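Local coordinates for membrane protein implicated in regulation of membrane protease activity (Corynebacterium glutamicum ATCC 13032, PDB 3CP0) that is implicated in regulating membrane protease activity, its soluble NfeD-like domain of the OB clan probably serving to bind a partner, at residues A[24-30]-A[42-46]. Residues are numbered along the deposited sequence; the frame is centred on the assembly and turned at random.
Sequences LVGHRAE and VRLDG. With ZN (zinc ion), chain B.
Leu44 divides its methyls: CD1 lies 3.4 Å from His27 CB, while CD2 meets CD1 of Leu24 at 3.8 Å. CG is anti to the backbone N (chi1 173°), which brings the branch end up to 24-30. Ala29 CB packs beside Val42 CB at 3.7 Å, and Trp49 of strand 47-53 closes over Leu24, Val42 and Leu44. Farther out, strands 28-31 and 41-44, the first hairpin of the NfeD-like, OB-clan domain, join at the antiparallel hydrogen-bonded pair Glu30 and Arg43: Arg43 N gives a short bond to Glu30 O (2.8 Å), and Glu30 N returns a longer one to Arg43 O (3.2 Å). Their side chains run alongside each other on the same face of the sheet; in one of the two conformers modelled for Arg43, NH2 forms a salt bridge with Glu30 OE1 (3.4 Å), whose hydrogen bond is weak. Beyond the paired strands, a zinc ion links the loop residues His27 and Asp45, bound by His27 NE2 (2.0 Å), Asp45 OD2 (2.0 Å) and a water. Asp45 OD1 sits near the plane of the imidazole, at its CD2 edge, with ring and carboxylate planes 60° apart. A type II turn from Leu24 to His27, closed by His27 N to Leu24 O, sets the histidine beside the hairpin. Metal coordination thus ties that turn to the residue just after strand 41-44, and the bound cation probably favours a deprotonated Asp45.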
loop_
_atom_site.group_PDB
_atom_site.type_symbol
_atom_site.label_atom_id
_atom_site.label_comp_id
_atom_site.label_asym_id
_atom_site.label_seq_id
_atom_site.Cartn_x
_atom_site.Cartn_y
_atom_site.Cartn_z
ATOM N N LEU A 24 3.088 11.125 1.260
ATOM C CA LEU A 24 2.751 9.812 1.843
ATOM C C LEU A 24 3.853 8.750 1.613
ATOM O O LEU A 24 3.857 7.719 2.251
ATOM C CB LEU A 24 1.410 9.284 1.347
ATOM C CG LEU A 24 0.223 10.149 1.825
ATOM C CD1 LEU A 24 -1.035 9.610 1.213
ATOM C CD2 LEU A 24 0.109 10.238 3.371
ATOM N N VAL A 25 4.776 9.037 0.703
ATOM C CA VAL A 25 5.773 8.033 0.359
ATOM C C VAL A 25 6.721 7.943 1.536
ATOM O O VAL A 25 7.204 8.954 2.012
ATOM C CB VAL A 25 6.466 8.427 -0.948
ATOM C CG1 VAL A 25 7.548 7.494 -1.238
ATOM C CG2 VAL A 25 5.420 8.436 -2.081
ATOM N N GLY A 26 6.961 6.717 1.991
ATOM C CA GLY A 26 7.773 6.426 3.136
ATOM C C GLY A 26 6.907 6.095 4.348
ATOM O O GLY A 26 7.429 5.548 5.330
ATOM N N HIS A 27 5.608 6.372 4.272
ATOM C CA HIS A 27 4.700 5.974 5.400
ATOM C C HIS A 27 4.488 4.471 5.416
ATOM O O HIS A 27 4.392 3.835 4.341
ATOM C CB HIS A 27 3.288 6.567 5.224
ATOM C CG HIS A 27 3.167 8.034 5.563
ATOM N ND1 HIS A 27 4.133 8.982 5.256
ATOM C CD2 HIS A 27 2.133 8.716 6.135
ATOM C CE1 HIS A 27 3.700 10.176 5.635
ATOM N NE2 HIS A 27 2.506 10.030 6.191
ATOM N N ARG A 28 4.317 3.903 6.601
ATOM C CA ARG A 28 3.779 2.549 6.691
ATOM C C ARG A 28 2.256 2.543 6.546
ATOM O O ARG A 28 1.572 3.576 6.779
ATOM C CB ARG A 28 4.202 1.948 8.006
ATOM C CG ARG A 28 5.757 1.690 7.959
ATOM C CD ARG A 28 6.228 1.525 9.332
ATOM N NE ARG A 28 7.678 1.335 9.346
ATOM C CZ ARG A 28 8.567 2.330 9.351
ATOM N NH1 ARG A 28 8.156 3.620 9.355
ATOM N NH2 ARG A 28 9.862 2.042 9.381
ATOM N N ALA A 29 1.698 1.374 6.251
ATOM C CA ALA A 29 0.233 1.252 6.134
ATOM C C ALA A 29 -0.156 -0.164 6.541
ATOM O O ALA A 29 0.624 -1.110 6.358
ATOM C CB ALA A 29 -0.200 1.534 4.692
ATOM N N GLU A 30 -1.400 -0.296 6.944
ATOM C CA GLU A 30 -1.902 -1.590 7.388
ATOM C C GLU A 30 -2.838 -2.151 6.324
ATOM O O GLU A 30 -3.730 -1.438 5.797
ATOM C CB GLU A 30 -2.627 -1.377 8.710
ATOM C CG GLU A 30 -3.182 -2.634 9.231
ATOM C CD GLU A 30 -3.832 -2.494 10.641
ATOM O OE1 GLU A 30 -3.859 -1.378 11.246
ATOM O OE2 GLU A 30 -4.303 -3.529 11.131
ATOM N N VAL A 42 -5.388 -0.294 1.853
ATOM C CA VAL A 42 -4.620 -0.150 3.105
ATOM C C VAL A 42 -5.146 1.030 3.913
ATOM O O VAL A 42 -5.786 1.933 3.364
ATOM C CB VAL A 42 -3.098 0.091 2.815
ATOM C CG1 VAL A 42 -2.480 -1.098 2.059
ATOM C CG2 VAL A 42 -2.892 1.438 2.012
ATOM N N ARG A 43 -4.831 1.032 5.211
ATOM C CA ARG A 43 -5.127 2.160 6.109
ATOM C C ARG A 43 -3.865 3.026 6.283
ATOM O O ARG A 43 -2.827 2.553 6.788
ATOM C CB ARG A 43 -5.657 1.635 7.467
ATOM C CG ARG A 43 -5.756 2.723 8.564
ATOM C CD ARG A 43 -6.679 2.342 9.756
ATOM N NE ARG A 43 -6.591 0.925 10.124
ATOM C CZ ARG A 43 -7.414 0.297 10.960
ATOM N NH1 ARG A 43 -8.418 0.941 11.550
ATOM N NH2 ARG A 43 -7.229 -0.989 11.213
ATOM N N LEU A 44 -3.945 4.279 5.855
ATOM C CA LEU A 44 -2.781 5.162 5.719
ATOM C C LEU A 44 -3.203 6.583 6.229
ATOM O O LEU A 44 -4.154 7.189 5.685
ATOM C CB LEU A 44 -2.367 5.194 4.211
ATOM C CG LEU A 44 -1.277 6.189 3.816
ATOM C CD1 LEU A 44 0.031 5.969 4.609
ATOM C CD2 LEU A 44 -1.041 5.928 2.299
ATOM N N ASP A 45 -2.533 7.100 7.276
ATOM C CA ASP A 45 -2.903 8.410 7.889
ATOM C C ASP A 45 -4.417 8.471 8.208
ATOM O O ASP A 45 -5.097 9.472 7.986
ATOM C CB ASP A 45 -2.500 9.599 6.993
ATOM C CG ASP A 45 -1.062 10.069 7.208
ATOM O OD1 ASP A 45 -0.297 9.404 7.959
ATOM O OD2 ASP A 45 -0.647 11.113 6.612
ATOM N N GLY A 46 -4.945 7.357 8.690
ATOM C CA GLY A 46 -6.313 7.338 9.188
ATOM C C GLY A 46 -7.386 7.184 8.116
ATOM O O GLY A 46 -8.602 7.214 8.424
HETATM ZN ZN ZN B . 1.278 11.470 6.969
HETATM O O HOH W 1 1.594 13.160 5.718
#